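Local coordinates for type III chaperone protein ShcA (Pseudomonas syringae pv. tomato, PDB 4G6T), which probably acts as a type III secretion chaperone of the CesT family, binding an effector protein before its export, at residues A[52-62]-A[94-104]. Residues are numbered along the deposited sequence; the frame is centred on the assembly and turned at random.
Sequences ERLLLIGLLEP and LYHAYQSIPRE
Just past strand 53-59, Leu60 packs tightly on strand 95-102, its CG 3.8 Å from Ala97 CB. Leu54, Leu56 and Ile101 lie on the same face as Ala97, with Gln99 among them, its NE2 hydrogen-bonded to Glu114 OE1 and Ala82 O. In Leu56, chi1 of -69° sets CG anti to the carbonyl carbon, and chi2 of 43° then places CD1 4.0 Å from Ile101 CD1. Helix 108-127 covers much of this face, Leu118 and Trp121 against Ala97 and Trp125 against Leu60, while Leu106 of the preceding loop meets Leu54 and Ile101. Paired backbone bonds join Leu54 with Ile101, Leu56 with Gln99 and Gly58 with Ala97. The two strands are neighbours in the middle of the antiparallel sheet of the CesT-type chaperone fold. On the other face, Ile57 CG2 meets the edge of the His96 ring, 3.8 Å from ND1. There Leu55, Leu59 and His96 pack against the chain of a different protein, the His96 ring meeting an aromatic side chain at about 40° between planes, consistent with client binding. The packing is looser toward Glu52, where Arg103 N donates to Glu52 O and a water links that oxygen to Glu104 OE1. Glu52 OE1 and Arg103 NE form only a long salt bridge, 3.9 Å, their flat groups perpendicular; Arg103 NE is buried without a hydrogen-bond partner, whereas NH1 hydrogen-bonds Ser5 O.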
ATOM      1  N   GLU A  52       2.824   3.768 -14.998  1.00 21.38           N
ATOM      2  CA  GLU A  52       2.472   5.089 -14.532  1.00 22.55           C
ATOM      3  C   GLU A  52       1.254   5.045 -13.622  1.00 20.66           C
ATOM      4  O   GLU A  52       0.327   5.750 -13.741  1.00 21.16           O
ATOM      5  CB  GLU A  52       2.300   6.081 -15.697  1.00 25.74           C
ATOM      6  CG  GLU A  52       3.589   6.216 -16.484  1.00 29.81           C
ATOM      7  CD  GLU A  52       3.489   7.250 -17.616  1.00 37.86           C
ATOM      8  OE1 GLU A  52       3.203   8.441 -17.346  1.00 44.73           O
ATOM      9  OE2 GLU A  52       3.720   6.855 -18.783  1.00 49.53           O
ATOM     10  N   ARG A  53       1.388   4.252 -12.552  1.00 19.89           N
ATOM     11  CA  ARG A  53       0.297   4.164 -11.604  1.00 19.10           C
ATOM     12  C   ARG A  53       0.840   3.785 -10.212  1.00 17.98           C
ATOM     13  O   ARG A  53       1.879   3.118 -10.125  1.00 17.74           O
ATOM     14  CB  ARG A  53      -0.783   3.093 -12.055  1.00 19.87           C
ATOM     15  CG  ARG A  53      -0.213   1.725 -12.324  1.00 20.02           C
ATOM     16  CD  ARG A  53      -1.219   0.655 -12.835  1.00 20.42           C
ATOM     17  NE  ARG A  53      -0.584  -0.625 -12.760  1.00 19.73           N
ATOM     18  CZ  ARG A  53      -1.209  -1.792 -12.502  1.00 18.36           C
ATOM     19  NH1 ARG A  53      -2.521  -1.812 -12.311  1.00 21.15           N
ATOM     20  NH2 ARG A  53      -0.479  -2.840 -12.350  1.00 21.79           N
ATOM     21  N   LEU A  54       0.093   4.167  -9.210  1.00 19.58           N
ATOM     22  CA  LEU A  54       0.382   3.764  -7.826  1.00 19.27           C
ATOM     23  C   LEU A  54      -0.670   2.749  -7.433  1.00 18.06           C
ATOM     24  O   LEU A  54      -1.868   2.993  -7.602  1.00 20.61           O
ATOM     25  CB  LEU A  54       0.314   4.974  -6.949  1.00 19.75           C
ATOM     26  CG  LEU A  54       0.680   4.734  -5.451  1.00 19.35           C
ATOM     27  CD1 LEU A  54       2.158   4.335  -5.275  1.00 22.82           C
ATOM     28  CD2 LEU A  54       0.282   5.929  -4.560  1.00 22.06           C
ATOM     29  N   LEU A  55      -0.224   1.652  -6.857  1.00 17.74           N
ATOM     30  CA  LEU A  55      -1.158   0.617  -6.361  1.00 19.49           C
ATOM     31  C   LEU A  55      -1.265   0.680  -4.870  1.00 19.43           C
ATOM     32  O   LEU A  55      -0.231   0.792  -4.200  1.00 20.94           O
ATOM     33  CB  LEU A  55      -0.722  -0.738  -6.793  1.00 21.25           C
ATOM     34  CG  LEU A  55      -0.608  -0.927  -8.317  1.00 27.95           C
ATOM     35  CD1 LEU A  55       0.222  -2.118  -8.686  1.00 33.74           C
ATOM     36  CD2 LEU A  55      -2.009  -0.919  -8.873  1.00 30.36           C
ATOM     37  N   LEU A  56      -2.487   0.600  -4.402  1.00 17.43           N
ATOM     38  CA  LEU A  56      -2.804   0.398  -2.979  1.00 17.72           C
ATOM     39  C   LEU A  56      -3.243  -1.040  -2.851  1.00 19.53           C
ATOM     40  O   LEU A  56      -4.205  -1.476  -3.533  1.00 19.58           O
ATOM     41  CB  LEU A  56      -3.900   1.317  -2.547  1.00 20.04           C
ATOM     42  CG  LEU A  56      -3.686   2.818  -2.445  1.00 20.39           C
ATOM     43  CD1 LEU A  56      -2.902   3.390  -3.632  1.00 27.00           C
ATOM     44  CD2 LEU A  56      -4.943   3.607  -2.229  1.00 24.30           C
ATOM     45  N   ILE A  57      -2.603  -1.823  -1.991  1.00 18.93           N
ATOM     46  CA  ILE A  57      -2.848  -3.237  -1.897  1.00 17.98           C
ATOM     47  C   ILE A  57      -3.063  -3.597  -0.451  1.00 21.13           C
ATOM     48  O   ILE A  57      -2.308  -3.142   0.424  1.00 21.30           O
ATOM     49  CB  ILE A  57      -1.698  -4.083  -2.406  1.00 18.64           C
ATOM     50  CG1 ILE A  57      -1.192  -3.601  -3.802  1.00 20.79           C
ATOM     51  CG2 ILE A  57      -2.084  -5.570  -2.512  1.00 20.54           C
ATOM     52  CD1 ILE A  57       0.091  -4.198  -4.317  1.00 21.96           C
ATOM     53  N   GLY A  58      -4.117  -4.340  -0.177  1.00 18.93           N
ATOM     54  CA  GLY A  58      -4.444  -4.716   1.179  1.00 20.53           C
ATOM     55  C   GLY A  58      -4.673  -6.180   1.352  1.00 22.44           C
ATOM     56  O   GLY A  58      -5.172  -6.871   0.472  1.00 21.32           O
ATOM     57  N   LEU A  59      -4.355  -6.696   2.542  1.00 19.40           N
ATOM     58  CA  LEU A  59      -4.617  -8.112   2.901  1.00 19.25           C
ATOM     59  C   LEU A  59      -6.047  -8.270   3.317  1.00 18.52           C
ATOM     60  O   LEU A  59      -6.501  -7.652   4.243  1.00 19.80           O
ATOM     61  CB  LEU A  59      -3.679  -8.570   4.044  1.00 19.12           C
ATOM     62  CG  LEU A  59      -4.018  -9.967   4.577  1.00 20.41           C
ATOM     63  CD1 LEU A  59      -3.939 -11.076   3.549  1.00 20.02           C
ATOM     64  CD2 LEU A  59      -3.041 -10.312   5.751  1.00 22.75           C
ATOM     65  N   LEU A  60      -6.847  -9.074   2.565  1.00 21.83           N
ATOM     66  CA  LEU A  60      -8.240  -9.309   2.902  1.00 21.47           C
ATOM     67  C   LEU A  60      -8.290 -10.526   3.831  1.00 22.60           C
ATOM     68  O   LEU A  60      -7.456 -11.411   3.708  1.00 27.67           O
ATOM     69  CB  LEU A  60      -9.062  -9.634   1.640  1.00 25.80           C
ATOM     70  CG  LEU A  60      -9.626  -8.456   0.934  1.00 27.67           C
ATOM     71  CD1 LEU A  60     -10.265  -9.050  -0.337  1.00 29.75           C
ATOM     72  CD2 LEU A  60     -10.578  -7.540   1.662  1.00 24.42           C
ATOM     73  N   GLU A  61      -9.278 -10.591   4.680  1.00 26.73           N
ATOM     74  CA  GLU A  61      -9.441 -11.736   5.589  1.00 28.87           C
ATOM     75  C   GLU A  61     -10.901 -12.112   5.676  1.00 27.18           C
ATOM     76  O   GLU A  61     -11.548 -11.955   6.690  1.00 29.71           O
ATOM     77  CB  GLU A  61      -8.814 -11.428   6.980  1.00 32.73           C
ATOM     78  CG  GLU A  61      -7.265 -11.357   6.988  1.00 40.73           C
ATOM     79  CD  GLU A  61      -6.621 -11.650   8.365  1.00 48.40           C
ATOM     80  OE1 GLU A  61      -7.345 -11.502   9.408  1.00 49.10           O
ATOM     81  OE2 GLU A  61      -5.400 -12.040   8.400  1.00 44.55           O
ATOM     82  N   PRO A  62     -11.473 -12.623   4.559  1.00 30.22           N
ATOM     83  CA  PRO A  62     -12.859 -13.083   4.574  1.00 31.80           C
ATOM     84  C   PRO A  62     -13.050 -14.316   5.487  1.00 32.21           C
ATOM     85  O   PRO A  62     -12.151 -15.107   5.584  1.00 33.64           O
ATOM     86  CB  PRO A  62     -13.112 -13.443   3.098  1.00 30.26           C
ATOM     87  CG  PRO A  62     -11.808 -13.705   2.501  1.00 31.42           C
ATOM     88  CD  PRO A  62     -10.810 -12.883   3.278  1.00 30.41           C
ATOM     89  N   LEU A  94      -3.617 -16.081  -0.412  1.00 28.13           N
ATOM     90  CA  LEU A  94      -4.324 -15.009   0.247  1.00 26.32           C
ATOM     91  C   LEU A  94      -5.110 -14.081  -0.701  1.00 24.04           C
ATOM     92  O   LEU A  94      -4.643 -13.791  -1.799  1.00 25.61           O
ATOM     93  CB  LEU A  94      -3.310 -14.156   1.020  1.00 28.11           C
ATOM     94  CG  LEU A  94      -2.499 -14.938   2.079  1.00 30.33           C
ATOM     95  CD1 LEU A  94      -1.412 -14.023   2.635  1.00 32.61           C
ATOM     96  CD2 LEU A  94      -3.411 -15.402   3.187  1.00 31.61           C
ATOM     97  N   TYR A  95      -6.262 -13.696  -0.247  1.00 24.22           N
ATOM     98  CA  TYR A  95      -7.103 -12.714  -0.953  1.00 22.50           C
ATOM     99  C   TYR A  95      -6.515 -11.327  -0.736  1.00 24.88           C
ATOM    100  O   TYR A  95      -6.183 -10.914   0.401  1.00 24.26           O
ATOM    101  CB  TYR A  95      -8.530 -12.755  -0.536  1.00 24.81           C
ATOM    102  CG  TYR A  95      -9.224 -14.046  -0.890  1.00 25.59           C
ATOM    103  CD1 TYR A  95      -9.556 -14.328  -2.194  1.00 27.91           C
ATOM    104  CD2 TYR A  95      -9.540 -14.956   0.072  1.00 28.52           C
ATOM    105  CE1 TYR A  95     -10.205 -15.502  -2.534  1.00 29.79           C
ATOM    106  CE2 TYR A  95     -10.223 -16.127  -0.260  1.00 30.92           C
ATOM    107  CZ  TYR A  95     -10.537 -16.379  -1.566  1.00 32.32           C
ATOM    108  OH  TYR A  95     -11.204 -17.559  -1.907  1.00 34.72           O
ATOM    109  N   HIS A  96      -6.447 -10.589  -1.833  1.00 20.23           N
ATOM    110  CA  HIS A  96      -5.931  -9.215  -1.870  1.00 20.27           C
ATOM    111  C   HIS A  96      -6.984  -8.254  -2.286  1.00 21.83           C
ATOM    112  O   HIS A  96      -7.648  -8.507  -3.318  1.00 22.60           O
ATOM    113  CB  HIS A  96      -4.754  -9.077  -2.800  1.00 20.90           C
ATOM    114  CG  HIS A  96      -3.540  -9.859  -2.361  1.00 22.13           C
ATOM    115  ND1 HIS A  96      -2.307  -9.302  -2.129  1.00 26.17           N
ATOM    116  CD2 HIS A  96      -3.423 -11.182  -2.090  1.00 20.14           C
ATOM    117  CE1 HIS A  96      -1.449 -10.278  -1.703  1.00 23.03           C
ATOM    118  NE2 HIS A  96      -2.113 -11.426  -1.709  1.00 26.53           N
ATOM    119  N   ALA A  97      -7.111  -7.113  -1.604  1.00 19.19           N
ATOM    120  CA  ALA A  97      -7.904  -5.976  -2.038  1.00 18.34           C
ATOM    121  C   ALA A  97      -6.931  -4.980  -2.715  1.00 19.77           C
ATOM    122  O   ALA A  97      -5.738  -4.952  -2.427  1.00 19.80           O
ATOM    123  CB  ALA A  97      -8.606  -5.326  -0.893  1.00 20.84           C
ATOM    124  N   TYR A  98      -7.421  -4.242  -3.717  1.00 18.18           N
ATOM    125  CA  TYR A  98      -6.517  -3.359  -4.450  1.00 19.56           C
ATOM    126  C   TYR A  98      -7.262  -2.150  -5.006  1.00 17.45           C
ATOM    127  O   TYR A  98      -8.515  -2.179  -5.277  1.00 19.86           O
ATOM    128  CB  TYR A  98      -5.763  -4.088  -5.559  1.00 20.08           C
ATOM    129  CG  TYR A  98      -6.721  -4.556  -6.644  1.00 18.45           C
ATOM    130  CD1 TYR A  98      -6.935  -3.738  -7.754  1.00 20.49           C
ATOM    131  CD2 TYR A  98      -7.288  -5.783  -6.598  1.00 21.12           C
ATOM    132  CE1 TYR A  98      -7.743  -4.175  -8.793  1.00 22.16           C
ATOM    133  CE2 TYR A  98      -8.161  -6.200  -7.625  1.00 21.77           C
ATOM    134  CZ  TYR A  98      -8.372  -5.359  -8.711  1.00 24.31           C
ATOM    135  OH  TYR A  98      -9.271  -5.711  -9.706  1.00 25.09           O
ATOM    136  N   GLN A  99      -6.532  -1.052  -5.164  1.00 18.00           N
ATOM    137  CA  GLN A  99      -7.022   0.126  -5.909  1.00 20.24           C
ATOM    138  C   GLN A  99      -5.835   0.649  -6.667  1.00 21.99           C
ATOM    139  O   GLN A  99      -4.707   0.609  -6.174  1.00 23.13           O
ATOM    140  CB  GLN A  99      -7.596   1.164  -5.003  1.00 21.35           C
ATOM    141  CG  GLN A  99      -8.044   2.489  -5.637  1.00 20.64           C
ATOM    142  CD  GLN A  99      -9.124   2.318  -6.694  1.00 21.18           C
ATOM    143  OE1 GLN A  99      -8.928   1.641  -7.692  1.00 23.89           O
ATOM    144  NE2 GLN A  99     -10.268   2.804  -6.376  1.00 24.34           N
ATOM    145  N   SER A 100      -6.029   1.103  -7.887  1.00 19.91           N
ATOM    146  CA  SER A 100      -4.967   1.717  -8.668  1.00 19.81           C
ATOM    147  C   SER A 100      -5.301   3.153  -8.889  1.00 20.59           C
ATOM    148  O   SER A 100      -6.449   3.531  -9.138  1.00 23.82           O
ATOM    149  CB  SER A 100      -4.779   1.030 -10.020  1.00 24.47           C
ATOM    150  OG  SER A 100      -3.834   1.730 -10.799  1.00 29.27           O
ATOM    151  N   ILE A 101      -4.298   4.019  -8.793  1.00 20.09           N
ATOM    152  CA  ILE A 101      -4.472   5.465  -9.055  1.00 21.22           C
ATOM    153  C   ILE A 101      -3.451   5.838 -10.161  1.00 20.75           C
ATOM    154  O   ILE A 101      -2.232   5.713  -9.989  1.00 20.27           O
ATOM    155  CB  ILE A 101      -4.245   6.360  -7.825  1.00 20.18           C
ATOM    156  CG1 ILE A 101      -5.013   5.897  -6.571  1.00 21.11           C
ATOM    157  CG2 ILE A 101      -4.575   7.797  -8.219  1.00 21.88           C
ATOM    158  CD1 ILE A 101      -4.598   6.619  -5.287  1.00 22.71           C
ATOM    159  N   PRO A 102      -3.940   6.269 -11.335  1.00 21.97           N
ATOM    160  CA  PRO A 102      -2.964   6.694 -12.355  1.00 22.47           C
ATOM    161  C   PRO A 102      -2.197   7.916 -11.871  1.00 19.98           C
ATOM    162  O   PRO A 102      -2.727   8.745 -11.135  1.00 22.16           O
ATOM    163  CB  PRO A 102      -3.833   7.067 -13.538  1.00 26.62           C
ATOM    164  CG  PRO A 102      -5.182   6.577 -13.250  1.00 25.86           C
ATOM    165  CD  PRO A 102      -5.359   6.412 -11.760  1.00 23.13           C
ATOM    166  N   ARG A 103      -0.942   7.978 -12.333  1.00 20.93           N
ATOM    167  CA  ARG A 103      -0.030   9.075 -11.915  1.00 23.63           C
ATOM    168  C   ARG A 103      -0.688  10.432 -12.116  1.00 24.07           C
ATOM    169  O   ARG A 103      -0.594  11.300 -11.227  1.00 24.23           O
ATOM    170  CB  ARG A 103       1.308   8.975 -12.652  1.00 29.93           C
ATOM    171  CG  ARG A 103       2.356  10.071 -12.286  1.00 35.95           C
ATOM    172  CD  ARG A 103       3.167  10.567 -13.538  1.00 40.84           C
ATOM    173  NE  ARG A 103       4.291   9.711 -13.875  1.00 50.40           N
ATOM    174  CZ  ARG A 103       5.595  10.006 -13.706  1.00 53.64           C
ATOM    175  NH1 ARG A 103       6.004  11.190 -13.211  1.00 53.07           N
ATOM    176  NH2 ARG A 103       6.517   9.110 -14.065  1.00 55.15           N
ATOM    177  N   GLU A 104      -1.357  10.625 -13.261  1.00 25.73           N
ATOM    178  CA  GLU A 104      -2.128  11.850 -13.586  1.00 32.19           C
ATOM    179  C   GLU A 104      -3.152  12.289 -12.553  1.00 28.77           C
ATOM    180  O   GLU A 104      -3.563  13.428 -12.513  1.00 31.66           O
ATOM    181  CB  GLU A 104      -2.910  11.630 -14.917  1.00 38.24           C
ATOM    182  CG  GLU A 104      -2.073  11.397 -16.185  1.00 42.16           C
ATOM    183  CD  GLU A 104      -1.557   9.950 -16.446  1.00 48.58           C
ATOM    184  OE1 GLU A 104      -1.695   9.023 -15.587  1.00 34.23           O
ATOM    185  OE2 GLU A 104      -0.957   9.735 -17.541  1.00 48.79           O
TER
HETATM  186  O   HOH W   1      -1.325   6.369 -15.900  1.00 30.32           O
HETATM  187  O   HOH W   2      -6.893 -13.916   2.475  1.00 29.60           O